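Local coordinates for protein 4-hydroxybutyrate coenzyme A transferase (Shewanella oneidensis, PDB 2OAS) that probably transfers coenzyme A between carboxylic acids such as acetate and 4-hydroxybutyrate, and binds coenzyme A, at residues Lys32-Ala37 against Thr113-Val118; Ala148-Gln153 against Ile163-Phe168; Glu59-Pro64 against Gly68-Arg73; Val13-Ser18 against Phe168-Glu173. All coordinates share one frame; numbering follows the deposited sequence.

Contact 1 (Lys32-Ala37 against Thr113-Val118); sequences KVLLDA and TAIIQV
On the helix that lays Leu34 against Ile115, Lys32 NZ reaches down one turn to Asp36 OD2 at 2.6 Å, a salt bridge that meets the carboxylate on its syn side, 16° out of plane. Asp36 N also bonds to Lys32 O (2.8 Å), so backbone and side chains brace the same turn; Asp36 OD1 is taken by the hydroxyl of Ser60. This charged pair lies off the apolar interface. There Leu34 points at strand 113-118, and its CD2 comes up to Ile115 CG2 at 3.5 Å. Ile115 CG2 also sits 3.7 Å from Leu34 CB, so this one methyl fills the angle between the stem and one tip of the leucine. Ile115 offers that branch because its CG2 stands anti to the backbone N (CG1 at chi1 -45°), while its longer arm carries CD1 onto Ile16. Leu34 CD2 further lies 4.1 Å from Ile116 O, whose polar demand is met by the backbone of His149. The CB of Ile116 points away from the helix. Gln117, beyond this pair, is held at its amide by Asn151 and by the carbonyl of Ala29. Buried and without a hydrogen bond across it, the contact is helix-on-sheet packing in a parallel alpha/beta fold: helix 32-41 belongs to the beta-alpha-beta unit of strands 21-24 and 48-52, and here rests on strand 113-118, the neighbour of strand 21-24.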
loop_
_atom_site.group_PDB
_atom_site.type_symbol
_atom_site.label_atom_id
_atom_site.label_comp_id
_atom_site.label_asym_id
_atom_site.label_seq_id
_atom_site.Cartn_x
_atom_site.Cartn_y
_atom_site.Cartn_z
ATOM N N LYS A 32 27.745 -14.997 10.790
ATOM C CA LYS A 32 29.089 -14.499 10.519
ATOM C C LYS A 32 30.145 -15.611 10.478
ATOM O O LYS A 32 30.986 -15.647 9.578
ATOM C CB LYS A 32 29.475 -13.465 11.581
ATOM C CG LYS A 32 30.772 -12.724 11.272
ATOM C CD LYS A 32 31.161 -11.764 12.387
ATOM C CE LYS A 32 32.461 -11.066 12.046
ATOM N NZ LYS A 32 33.513 -12.067 11.720
ATOM N N VAL A 33 30.099 -16.509 11.455
ATOM C CA VAL A 33 31.056 -17.602 11.530
ATOM C C VAL A 33 31.064 -18.420 10.251
ATOM O O VAL A 33 32.119 -18.816 9.759
ATOM C CB VAL A 33 30.731 -18.557 12.697
ATOM C CG1 VAL A 33 31.746 -19.681 12.746
ATOM C CG2 VAL A 33 30.732 -17.807 14.001
ATOM N N LEU A 34 29.882 -18.675 9.713
ATOM C CA LEU A 34 29.750 -19.454 8.492
ATOM C C LEU A 34 30.001 -18.601 7.267
ATOM O O LEU A 34 30.631 -19.051 6.323
ATOM C CB LEU A 34 28.350 -20.068 8.417
ATOM C CG LEU A 34 28.196 -21.580 8.635
ATOM C CD1 LEU A 34 29.147 -22.077 9.703
ATOM C CD2 LEU A 34 26.728 -21.896 9.010
ATOM N N LEU A 35 29.514 -17.370 7.282
ATOM C CA LEU A 35 29.689 -16.496 6.138
ATOM C C LEU A 35 31.166 -16.153 5.923
ATOM O O LEU A 35 31.585 -15.936 4.793
ATOM C CB LEU A 35 28.825 -15.226 6.293
ATOM C CG LEU A 35 27.285 -15.340 6.163
ATOM C CD1 LEU A 35 26.664 -13.987 6.395
ATOM C CD2 LEU A 35 26.863 -15.870 4.799
ATOM N N ASP A 36 31.962 -16.119 6.989
ATOM C CA ASP A 36 33.388 -15.826 6.822
ATOM C C ASP A 36 34.057 -17.019 6.170
ATOM O O ASP A 36 34.986 -16.857 5.387
ATOM C CB ASP A 36 34.072 -15.511 8.158
ATOM C CG ASP A 36 33.755 -14.102 8.661
ATOM O OD1 ASP A 36 33.137 -13.318 7.907
ATOM O OD2 ASP A 36 34.131 -13.776 9.806
ATOM N N ALA A 37 33.583 -18.221 6.472
ATOM C CA ALA A 37 34.187 -19.394 5.860
ATOM C C ALA A 37 33.809 -19.440 4.374
ATOM O O ALA A 37 34.568 -19.935 3.543
ATOM C CB ALA A 37 33.721 -20.657 6.561
ATOM N N THR A 113 20.186 -23.653 -0.638
ATOM C CA THR A 113 20.649 -23.863 0.725
ATOM C C THR A 113 20.504 -22.615 1.582
ATOM O O THR A 113 20.722 -21.489 1.123
ATOM C CB THR A 113 22.133 -24.355 0.765
ATOM O OG1 THR A 113 22.924 -23.436 1.506
ATOM C CG2 THR A 113 22.700 -24.512 -0.626
ATOM N N ALA A 114 20.130 -22.824 2.839
ATOM C CA ALA A 114 19.952 -21.730 3.788
ATOM C C ALA A 114 21.012 -21.784 4.877
ATOM O O ALA A 114 21.183 -22.813 5.535
ATOM C CB ALA A 114 18.578 -21.806 4.419
ATOM N N ILE A 115 21.721 -20.678 5.066
ATOM C CA ILE A 115 22.737 -20.608 6.098
ATOM C C ILE A 115 22.064 -19.996 7.315
ATOM O O ILE A 115 21.515 -18.892 7.244
ATOM C CB ILE A 115 23.907 -19.681 5.707
ATOM C CG1 ILE A 115 24.349 -19.946 4.263
ATOM C CG2 ILE A 115 25.051 -19.885 6.688
ATOM C CD1 ILE A 115 24.777 -21.368 3.995
ATOM N N ILE A 116 22.109 -20.694 8.443
ATOM C CA ILE A 116 21.456 -20.157 9.619
ATOM C C ILE A 116 22.245 -20.333 10.904
ATOM O O ILE A 116 23.173 -21.125 10.969
ATOM C CB ILE A 116 20.064 -20.793 9.793
ATOM C CG1 ILE A 116 20.196 -22.290 10.049
ATOM C CG2 ILE A 116 19.258 -20.609 8.535
ATOM C CD1 ILE A 116 18.866 -22.974 10.253
ATOM N N GLN A 117 21.868 -19.571 11.922
ATOM C CA GLN A 117 22.508 -19.635 13.226
ATOM C C GLN A 117 21.438 -19.993 14.259
ATOM O O GLN A 117 20.466 -19.247 14.423
ATOM C CB GLN A 117 23.105 -18.288 13.588
ATOM C CG GLN A 117 23.937 -18.346 14.849
ATOM C CD GLN A 117 24.609 -17.046 15.167
ATOM O OE1 GLN A 117 25.429 -16.966 16.073
ATOM N NE2 GLN A 117 24.269 -16.006 14.414
ATOM N N VAL A 118 21.610 -21.113 14.960
ATOM C CA VAL A 118 20.626 -21.534 15.966
ATOM C C VAL A 118 21.191 -21.846 17.340
ATOM O O VAL A 118 22.402 -21.987 17.528
ATOM C CB VAL A 118 19.850 -22.795 15.532
ATOM C CG1 VAL A 118 19.115 -22.565 14.216
ATOM C CG2 VAL A 118 20.810 -23.968 15.413
#

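Contact 2 (Ala148-Gln153 against Ile163-Phe168); sequences AHINPQ and IHIDRF
Ala148 CB sits over one face of the Phe168 ring, 3.7 Å from its centroid and 24° off the ring normal, a CH-pi contact. The methyl is displaced toward one side of the ring and is equally near Phe168 CD1 and CE1, at 3.5 Å from each. On the opposite face His164 O and Ile165 CA both stand 3.8 Å above the plane of the Phe168 ring, toward the rim. The ring is thus clasped between a strand methyl and the backbone of His164 and Ile165, where the 3-10 segment 165-167 begins. With CG anti to its carbonyl carbon (chi1 -57°), Phe168 projects the ring from the end of this turn toward strand 145-150, where Ile116 of the adjoining strand touches it too. Beside the ring a looser pair forms: Ile150 and Ile165, both with extended outer arms, meet tip to tip, CD1 to CD1 at 4.3 Å. The turn is kept in shape by Arg167 N bonding to His164 O (3.0 Å) and by Asp166 N bonding to His164 ND1 (3.1 Å). Past the strand, Asn151 OD1 accepts from Gln153 N at 2.8 Å, an Asx turn, and also from Ala176 N. Replacing Phe168 by an alanine here would probably open a gap between Ala148 and the 3-10 turn, leaving the methyl without its aromatic face. No hydrogen bond or salt bridge crosses between the segments, which implies that shape fit, dispersion and the burial of apolar surface hold them together.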
loop_
_atom_site.group_PDB
_atom_site.type_symbol
_atom_site.label_atom_id
_atom_site.label_comp_id
_atom_site.label_asym_id
_atom_site.label_seq_id
_atom_site.Cartn_x
_atom_site.Cartn_y
_atom_site.Cartn_z
ATOM N N ALA A 148 23.592 -25.173 9.320
ATOM C CA ALA A 148 23.392 -24.458 10.561
ATOM C C ALA A 148 24.625 -24.283 11.419
ATOM O O ALA A 148 25.490 -25.151 11.505
ATOM C CB ALA A 148 22.308 -25.165 11.395
ATOM N N HIS A 149 24.681 -23.148 12.084
ATOM C CA HIS A 149 25.784 -22.878 12.949
ATOM C C HIS A 149 25.206 -22.885 14.348
ATOM O O HIS A 149 24.361 -22.059 14.679
ATOM C CB HIS A 149 26.398 -21.524 12.583
ATOM C CG HIS A 149 27.103 -20.866 13.715
ATOM N ND1 HIS A 149 27.989 -21.539 14.526
ATOM C CD2 HIS A 149 27.014 -19.608 14.208
ATOM C CE1 HIS A 149 28.413 -20.726 15.478
ATOM N NE2 HIS A 149 27.837 -19.547 15.307
ATOM N N ILE A 150 25.627 -23.846 15.156
ATOM C CA ILE A 150 25.134 -23.945 16.518
ATOM C C ILE A 150 25.921 -23.039 17.448
ATOM O O ILE A 150 27.124 -23.228 17.665
ATOM C CB ILE A 150 25.210 -25.378 17.030
ATOM C CG1 ILE A 150 24.355 -26.277 16.133
ATOM C CG2 ILE A 150 24.759 -25.418 18.493
ATOM C CD1 ILE A 150 24.387 -27.737 16.507
ATOM N N ASN A 151 25.227 -22.059 18.011
ATOM C CA ASN A 151 25.854 -21.094 18.898
ATOM C C ASN A 151 25.184 -21.032 20.240
ATOM O O ASN A 151 24.043 -20.605 20.340
ATOM C CB ASN A 151 25.809 -19.711 18.256
ATOM C CG ASN A 151 26.449 -18.651 19.118
ATOM O OD1 ASN A 151 27.029 -18.946 20.167
ATOM N ND2 ASN A 151 26.355 -17.406 18.671
ATOM N N PRO A 152 25.883 -21.468 21.291
ATOM C CA PRO A 152 25.366 -21.463 22.659
ATOM C C PRO A 152 24.940 -20.066 23.115
ATOM O O PRO A 152 24.253 -19.923 24.121
ATOM C CB PRO A 152 26.537 -21.981 23.474
ATOM C CG PRO A 152 27.173 -22.952 22.554
ATOM C CD PRO A 152 27.154 -22.209 21.227
ATOM N N GLN A 153 25.357 -19.040 22.377
ATOM C CA GLN A 153 25.022 -17.668 22.722
ATOM C C GLN A 153 23.660 -17.299 22.143
ATOM O O GLN A 153 23.007 -16.374 22.618
ATOM C CB GLN A 153 26.095 -16.711 22.196
ATOM C CG GLN A 153 27.496 -17.036 22.681
ATOM C CD GLN A 153 27.588 -17.091 24.206
ATOM O OE1 GLN A 153 28.313 -17.933 24.769
ATOM N NE2 GLN A 153 26.853 -16.188 24.888
ATOM N N ILE A 163 13.103 -25.471 15.159
ATOM C CA ILE A 163 13.384 -26.357 14.029
ATOM C C ILE A 163 14.221 -27.542 14.523
ATOM O O ILE A 163 15.085 -27.399 15.397
ATOM C CB ILE A 163 14.131 -25.565 12.890
ATOM C CG1 ILE A 163 14.627 -26.509 11.785
ATOM C CG2 ILE A 163 15.325 -24.831 13.470
ATOM C CD1 ILE A 163 13.549 -27.265 11.062
ATOM N N HIS A 164 13.961 -28.718 13.966
ATOM C CA HIS A 164 14.669 -29.921 14.395
ATOM C C HIS A 164 16.007 -30.086 13.697
ATOM O O HIS A 164 16.122 -29.835 12.509
ATOM C CB HIS A 164 13.785 -31.151 14.171
ATOM C CG HIS A 164 14.204 -32.334 14.987
ATOM N ND1 HIS A 164 15.167 -33.226 14.569
ATOM C CD2 HIS A 164 13.831 -32.737 16.220
ATOM C CE1 HIS A 164 15.367 -34.127 15.509
ATOM N NE2 HIS A 164 14.569 -33.852 16.520
ATOM N N ILE A 165 17.011 -30.522 14.446
ATOM C CA ILE A 165 18.355 -30.668 13.906
ATOM C C ILE A 165 18.485 -31.695 12.778
ATOM O O ILE A 165 19.471 -31.681 12.059
ATOM C CB ILE A 165 19.366 -30.998 15.022
ATOM C CG1 ILE A 165 20.789 -30.789 14.511
ATOM C CG2 ILE A 165 19.176 -32.440 15.497
ATOM C CD1 ILE A 165 21.842 -31.104 15.530
ATOM N N ASP A 166 17.519 -32.594 12.617
ATOM C CA ASP A 166 17.630 -33.558 11.527
ATOM C C ASP A 166 17.266 -32.918 10.202
ATOM O O ASP A 166 17.367 -33.553 9.163
ATOM C CB ASP A 166 16.744 -34.777 11.749
ATOM C CG ASP A 166 17.319 -35.727 12.770
ATOM O OD1 ASP A 166 18.554 -35.676 13.004
ATOM O OD2 ASP A 166 16.537 -36.529 13.329
ATOM N N ARG A 167 16.829 -31.668 10.235
ATOM C CA ARG A 167 16.485 -30.948 9.015
ATOM C C ARG A 167 17.742 -30.265 8.474
ATOM O O ARG A 167 17.689 -29.537 7.483
ATOM C CB ARG A 167 15.414 -29.889 9.305
ATOM C CG ARG A 167 14.027 -30.461 9.591
ATOM C CD ARG A 167 13.061 -30.102 8.479
ATOM N NE ARG A 167 12.791 -28.667 8.472
ATOM C CZ ARG A 167 12.278 -27.985 7.450
ATOM N NH1 ARG A 167 11.965 -28.601 6.314
ATOM N NH2 ARG A 167 12.073 -26.679 7.571
ATOM N N PHE A 168 18.870 -30.516 9.131
ATOM C CA PHE A 168 20.154 -29.910 8.758
ATOM C C PHE A 168 21.052 -30.893 8.003
ATOM O O PHE A 168 21.152 -32.065 8.367
ATOM C CB PHE A 168 20.890 -29.427 10.030
ATOM C CG PHE A 168 20.107 -28.441 10.875
ATOM C CD1 PHE A 168 20.560 -28.089 12.140
ATOM C CD2 PHE A 168 18.944 -27.847 10.402
ATOM C CE1 PHE A 168 19.874 -27.166 12.925
ATOM C CE2 PHE A 168 18.248 -26.913 11.183
ATOM C CZ PHE A 168 18.719 -26.576 12.452
#

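Contact 3 (Glu59-Pro64 against Gly68-Arg73); sequences ESLSHP and GHLRHR
The loop that precedes strand 70-74 of the parallel sheet folds back over its own strand, setting Leu61 and Ser62 against Leu70 and His72. Leu61 serves both strand residues. Its CB lies 3.7 Å from His72 NE2, and its CD2 meets Leu70 CD2 at 4.1 Å, the two leucines lying at a slant to each other. CG anti to the backbone N (chi1 166°) carries Leu70 CD2 to this meeting, whereas His72 places CG anti to its carbonyl carbon (chi1 -61°), which turns the imidazole toward Leu61 with NE2 beside CB. Ser62 CA adds a more distant contact with His72 CE1 at 4.1 Å. The loop is tied within itself: Ser62 OG donates to Glu59 O over 2.7 Å, approaching 32° from the carbonyl plane. Around the ring, Leu84 and Gln52 also touch His72, so an alanine in its place would probably open a gap among Leu61, Ser62 and these neighbours, leaving Leu61 CB without the ring it packs against. The intervening Arg71 points its CB away from the loop and pairs with Asp91, and Arg73 forms a salt bridge with Glu399 of the second subunit. The contact belongs to the parallel alpha/beta fold, in the connection from strand 48-52 to its neighbour 70-74, whose loop packs Leu61 between strand 70-74 and Leu35 of helix 32-41.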
loop_
_atom_site.group_PDB
_atom_site.type_symbol
_atom_site.label_atom_id
_atom_site.label_comp_id
_atom_site.label_asym_id
_atom_site.label_seq_id
_atom_site.Cartn_x
_atom_site.Cartn_y
_atom_site.Cartn_z
ATOM N N GLU A 59 30.660 -8.068 6.154
ATOM C CA GLU A 59 31.422 -7.281 5.186
ATOM C C GLU A 59 32.538 -8.054 4.510
ATOM O O GLU A 59 33.133 -7.563 3.548
ATOM C CB GLU A 59 31.993 -6.006 5.812
ATOM C CG GLU A 59 32.557 -6.150 7.198
ATOM C CD GLU A 59 31.466 -6.205 8.249
ATOM O OE1 GLU A 59 30.606 -5.300 8.252
ATOM O OE2 GLU A 59 31.469 -7.147 9.071
ATOM N N SER A 60 32.825 -9.258 4.998
ATOM C CA SER A 60 33.872 -10.066 4.382
ATOM C C SER A 60 33.377 -10.593 3.026
ATOM O O SER A 60 34.171 -10.846 2.120
ATOM C CB SER A 60 34.268 -11.238 5.293
ATOM O OG SER A 60 33.215 -12.171 5.439
ATOM N N LEU A 61 32.063 -10.743 2.893
ATOM C CA LEU A 61 31.468 -11.223 1.659
ATOM C C LEU A 61 31.296 -10.114 0.630
ATOM O O LEU A 61 30.800 -10.354 -0.467
ATOM C CB LEU A 61 30.114 -11.863 1.932
ATOM C CG LEU A 61 30.145 -13.225 2.616
ATOM C CD1 LEU A 61 28.712 -13.689 2.876
ATOM C CD2 LEU A 61 30.875 -14.220 1.739
ATOM N N SER A 62 31.699 -8.902 0.982
ATOM C CA SER A 62 31.576 -7.785 0.062
ATOM C C SER A 62 32.942 -7.367 -0.472
ATOM O O SER A 62 33.077 -6.331 -1.117
ATOM C CB SER A 62 30.900 -6.600 0.748
ATOM O OG SER A 62 31.697 -6.122 1.811
ATOM N N HIS A 63 33.946 -8.194 -0.203
ATOM C CA HIS A 63 35.310 -7.950 -0.655
ATOM C C HIS A 63 35.384 -8.199 -2.164
ATOM O O HIS A 63 34.816 -9.177 -2.669
ATOM C CB HIS A 63 36.271 -8.881 0.090
ATOM C CG HIS A 63 37.717 -8.522 -0.067
ATOM N ND1 HIS A 63 38.489 -8.970 -1.119
ATOM C CD2 HIS A 63 38.525 -7.735 0.686
ATOM C CE1 HIS A 63 39.709 -8.473 -1.006
ATOM N NE2 HIS A 63 39.756 -7.721 0.081
ATOM N N PRO A 64 36.091 -7.315 -2.899
ATOM C CA PRO A 64 36.260 -7.392 -4.358
ATOM C C PRO A 64 36.673 -8.764 -4.853
ATOM O O PRO A 64 36.349 -9.159 -5.977
ATOM C CB PRO A 64 37.309 -6.321 -4.636
ATOM C CG PRO A 64 36.982 -5.284 -3.599
ATOM C CD PRO A 64 36.794 -6.137 -2.363
ATOM N N GLY A 68 32.491 -12.085 -9.238
ATOM C CA GLY A 68 32.631 -13.110 -10.249
ATOM C C GLY A 68 32.333 -14.474 -9.658
ATOM O O GLY A 68 32.029 -15.420 -10.391
ATOM N N HIS A 69 32.427 -14.586 -8.338
ATOM C CA HIS A 69 32.134 -15.853 -7.685
ATOM C C HIS A 69 30.774 -15.795 -6.999
ATOM O O HIS A 69 29.964 -16.709 -7.116
ATOM C CB HIS A 69 33.215 -16.196 -6.655
ATOM C CG HIS A 69 34.596 -16.239 -7.224
ATOM N ND1 HIS A 69 35.307 -15.099 -7.534
ATOM C CD2 HIS A 69 35.390 -17.282 -7.560
ATOM C CE1 HIS A 69 36.482 -15.436 -8.034
ATOM N NE2 HIS A 69 36.558 -16.756 -8.061
ATOM N N LEU A 70 30.527 -14.696 -6.298
ATOM C CA LEU A 70 29.286 -14.521 -5.577
ATOM C C LEU A 70 28.700 -13.142 -5.821
ATOM O O LEU A 70 29.435 -12.185 -6.020
ATOM C CB LEU A 70 29.545 -14.725 -4.084
ATOM C CG LEU A 70 28.482 -14.282 -3.076
ATOM C CD1 LEU A 70 27.114 -14.750 -3.520
ATOM C CD2 LEU A 70 28.817 -14.850 -1.724
ATOM N N ARG A 71 27.376 -13.043 -5.825
ATOM C CA ARG A 71 26.706 -11.769 -6.023
ATOM C C ARG A 71 25.586 -11.682 -5.003
ATOM O O ARG A 71 24.915 -12.671 -4.748
ATOM C CB ARG A 71 26.150 -11.668 -7.453
ATOM C CG ARG A 71 25.193 -10.488 -7.699
ATOM C CD ARG A 71 24.791 -10.322 -9.179
ATOM N NE ARG A 71 25.667 -9.379 -9.875
ATOM C CZ ARG A 71 25.351 -8.116 -10.153
ATOM N NH1 ARG A 71 24.166 -7.629 -9.810
ATOM N NH2 ARG A 71 26.236 -7.329 -10.748
ATOM N N HIS A 72 25.408 -10.511 -4.400
ATOM C CA HIS A 72 24.360 -10.303 -3.410
ATOM C C HIS A 72 23.027 -9.902 -4.045
ATOM O O HIS A 72 23.006 -9.065 -4.941
ATOM C CB HIS A 72 24.788 -9.215 -2.410
ATOM C CG HIS A 72 26.021 -9.561 -1.638
ATOM N ND1 HIS A 72 27.286 -9.242 -2.076
ATOM C CD2 HIS A 72 26.188 -10.256 -0.484
ATOM C CE1 HIS A 72 28.179 -9.726 -1.229
ATOM N NE2 HIS A 72 27.538 -10.346 -0.254
ATOM N N ARG A 73 21.932 -10.514 -3.583
ATOM C CA ARG A 73 20.574 -10.205 -4.070
ATOM C C ARG A 73 19.822 -9.731 -2.830
ATOM O O ARG A 73 19.366 -10.533 -2.025
ATOM C CB ARG A 73 19.902 -11.444 -4.657
ATOM C CG ARG A 73 18.643 -11.150 -5.478
ATOM C CD ARG A 73 18.186 -12.401 -6.220
ATOM N NE ARG A 73 16.935 -12.240 -6.955
ATOM C CZ ARG A 73 16.817 -11.632 -8.131
ATOM N NH1 ARG A 73 17.883 -11.111 -8.727
ATOM N NH2 ARG A 73 15.634 -11.572 -8.728
#

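Contact 4 (Val13-Ser18 against Phe168-Glu173); sequences VSLIRS and FAAVYE
Leu15 CD2 lies against two successive alanine methyls, 3.7 Å from Ala170 CB and 4.0 Å from Ala169 CB. This one branch carries the close packing of the contact. It faces the start of strand 170-173 because CG lies anti to the carbonyl carbon of Leu15 (chi1 -73°), and the small alanines let the leucine tip approach the strand closely. Ala170 is buried beneath it. The other side is looser: Leu15 and Ala169 remain partly accessible to solvent, and farther along the loop Arg17 and Ser18 are exposed and take no part in the contact. No polar bond joins the two segments. The leucine is presented by a type I turn from Val13 to Ile16, closed by Ile16 N to Val13 O at 2.9 Å, and Ser14 OG bonds back to Leu10 O. At the same turn Ile16 is buried and touches Ile147, while its carbonyl accepts from His41. The contact therefore lies where the end of helix 9-13 turns toward strand 21-24, with Val13 packed on helix 32-41, and with strand 170-173 running between strands 4-5 and 145-150 in the parallel sheet.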
loop_
_atom_site.group_PDB
_atom_site.type_symbol
_atom_site.label_atom_id
_atom_site.label_comp_id
_atom_site.label_asym_id
_atom_site.label_seq_id
_atom_site.Cartn_x
_atom_site.Cartn_y
_atom_site.Cartn_z
ATOM N N VAL A 13 30.571 -25.190 5.192
ATOM C CA VAL A 13 30.296 -24.444 3.984
ATOM C C VAL A 13 30.635 -25.219 2.714
ATOM O O VAL A 13 30.078 -24.957 1.654
ATOM C CB VAL A 13 31.065 -23.135 3.999
ATOM C CG1 VAL A 13 30.823 -22.379 2.718
ATOM C CG2 VAL A 13 30.616 -22.310 5.164
ATOM N N SER A 14 31.543 -26.183 2.830
ATOM C CA SER A 14 31.968 -26.981 1.686
ATOM C C SER A 14 30.852 -27.593 0.855
ATOM O O SER A 14 30.971 -27.696 -0.358
ATOM C CB SER A 14 32.908 -28.085 2.150
ATOM O OG SER A 14 34.167 -27.532 2.460
ATOM N N LEU A 15 29.774 -28.012 1.511
ATOM C CA LEU A 15 28.650 -28.617 0.800
ATOM C C LEU A 15 28.112 -27.673 -0.269
ATOM O O LEU A 15 27.595 -28.115 -1.284
ATOM C CB LEU A 15 27.538 -29.001 1.778
ATOM C CG LEU A 15 27.775 -30.210 2.693
ATOM C CD1 LEU A 15 29.021 -30.010 3.531
ATOM C CD2 LEU A 15 26.553 -30.411 3.597
ATOM N N ILE A 16 28.229 -26.369 -0.046
ATOM C CA ILE A 16 27.735 -25.416 -1.036
ATOM C C ILE A 16 28.489 -25.650 -2.334
ATOM O O ILE A 16 29.721 -25.747 -2.334
ATOM C CB ILE A 16 27.932 -23.958 -0.581
ATOM C CG1 ILE A 16 27.141 -23.710 0.713
ATOM C CG2 ILE A 16 27.488 -23.008 -1.691
ATOM C CD1 ILE A 16 27.215 -22.296 1.257
ATOM N N ARG A 17 27.739 -25.772 -3.427
ATOM C CA ARG A 17 28.306 -25.999 -4.766
ATOM C C ARG A 17 28.050 -24.790 -5.660
ATOM O O ARG A 17 27.243 -23.930 -5.322
ATOM C CB ARG A 17 27.692 -27.258 -5.387
ATOM C CG ARG A 17 28.179 -28.553 -4.747
ATOM C CD ARG A 17 29.588 -28.874 -5.217
ATOM N NE ARG A 17 30.467 -29.403 -4.172
ATOM C CZ ARG A 17 31.720 -29.807 -4.387
ATOM N NH1 ARG A 17 32.475 -30.275 -3.367
ATOM N NH2 ARG A 17 32.207 -29.741 -5.621
ATOM N N SER A 18 28.733 -24.723 -6.800
ATOM C CA SER A 18 28.571 -23.588 -7.715
ATOM C C SER A 18 27.185 -23.400 -8.325
ATOM O O SER A 18 26.436 -24.348 -8.500
ATOM C CB SER A 18 29.597 -23.672 -8.843
ATOM O OG SER A 18 30.914 -23.503 -8.350
ATOM N N PHE A 168 18.870 -30.516 9.131
ATOM C CA PHE A 168 20.154 -29.910 8.758
ATOM C C PHE A 168 21.052 -30.893 8.003
ATOM O O PHE A 168 21.152 -32.065 8.367
ATOM C CB PHE A 168 20.890 -29.427 10.030
ATOM C CG PHE A 168 20.107 -28.441 10.875
ATOM C CD1 PHE A 168 20.560 -28.089 12.140
ATOM C CD2 PHE A 168 18.944 -27.847 10.402
ATOM C CE1 PHE A 168 19.874 -27.166 12.925
ATOM C CE2 PHE A 168 18.248 -26.913 11.183
ATOM C CZ PHE A 168 18.719 -26.576 12.452
ATOM N N ALA A 169 21.718 -30.419 6.959
ATOM C CA ALA A 169 22.612 -31.293 6.188
ATOM C C ALA A 169 23.978 -31.298 6.843
ATOM O O ALA A 169 24.710 -32.290 6.796
ATOM C CB ALA A 169 22.736 -30.794 4.760
ATOM N N ALA A 170 24.308 -30.174 7.460
ATOM C CA ALA A 170 25.592 -30.007 8.110
ATOM C C ALA A 170 25.401 -29.138 9.325
ATOM O O ALA A 170 24.457 -28.343 9.393
ATOM C CB ALA A 170 26.569 -29.362 7.159
ATOM N N VAL A 171 26.325 -29.280 10.272
ATOM C CA VAL A 171 26.288 -28.531 11.521
ATOM C C VAL A 171 27.688 -28.264 12.087
ATOM O O VAL A 171 28.505 -29.173 12.188
ATOM C CB VAL A 171 25.434 -29.314 12.556
ATOM C CG1 VAL A 171 25.845 -28.968 13.941
ATOM C CG2 VAL A 171 23.965 -28.989 12.367
ATOM N N TYR A 172 27.957 -27.009 12.435
ATOM C CA TYR A 172 29.235 -26.625 13.031
ATOM C C TYR A 172 28.926 -25.867 14.315
ATOM O O TYR A 172 28.139 -24.920 14.318
ATOM C CB TYR A 172 30.056 -25.729 12.098
ATOM C CG TYR A 172 31.265 -25.121 12.784
ATOM C CD1 TYR A 172 32.291 -25.934 13.295
ATOM C CD2 TYR A 172 31.362 -23.741 12.977
ATOM C CE1 TYR A 172 33.379 -25.388 13.987
ATOM C CE2 TYR A 172 32.445 -23.184 13.667
ATOM C CZ TYR A 172 33.443 -24.013 14.170
ATOM O OH TYR A 172 34.477 -23.457 14.880
ATOM N N GLU A 173 29.561 -26.273 15.405
ATOM C CA GLU A 173 29.285 -25.639 16.680
ATOM C C GLU A 173 30.420 -24.856 17.324
ATOM O O GLU A 173 31.522 -25.369 17.490
ATOM C CB GLU A 173 28.802 -26.691 17.667
ATOM C CG GLU A 173 28.517 -26.152 19.054
ATOM C CD GLU A 173 28.148 -27.255 20.031
ATOM O OE1 GLU A 173 29.030 -28.099 20.326
ATOM O OE2 GLU A 173 26.989 -27.279 20.493
#

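Overall arrangement
From the N terminus, residues 13-18 open the widest loop, which contact 4 closes only at 168-173. Inside it, residues 32-37 begin the loop of contact 1, ending at 113-118, and contact 3 is a short closure (59-64 to 68-73) nested within that one. Contact 2 (148-153 to 163-168) follows contact 1 in series and is also enclosed by contact 4, with which it shares Phe168. None of the loops cross. All four reach the same parallel sheet: contacts 2 and 4 lie toward its strand 4-5 side, contact 3 toward strand 91-92, and contact 1 in the middle, where it touches each of the others.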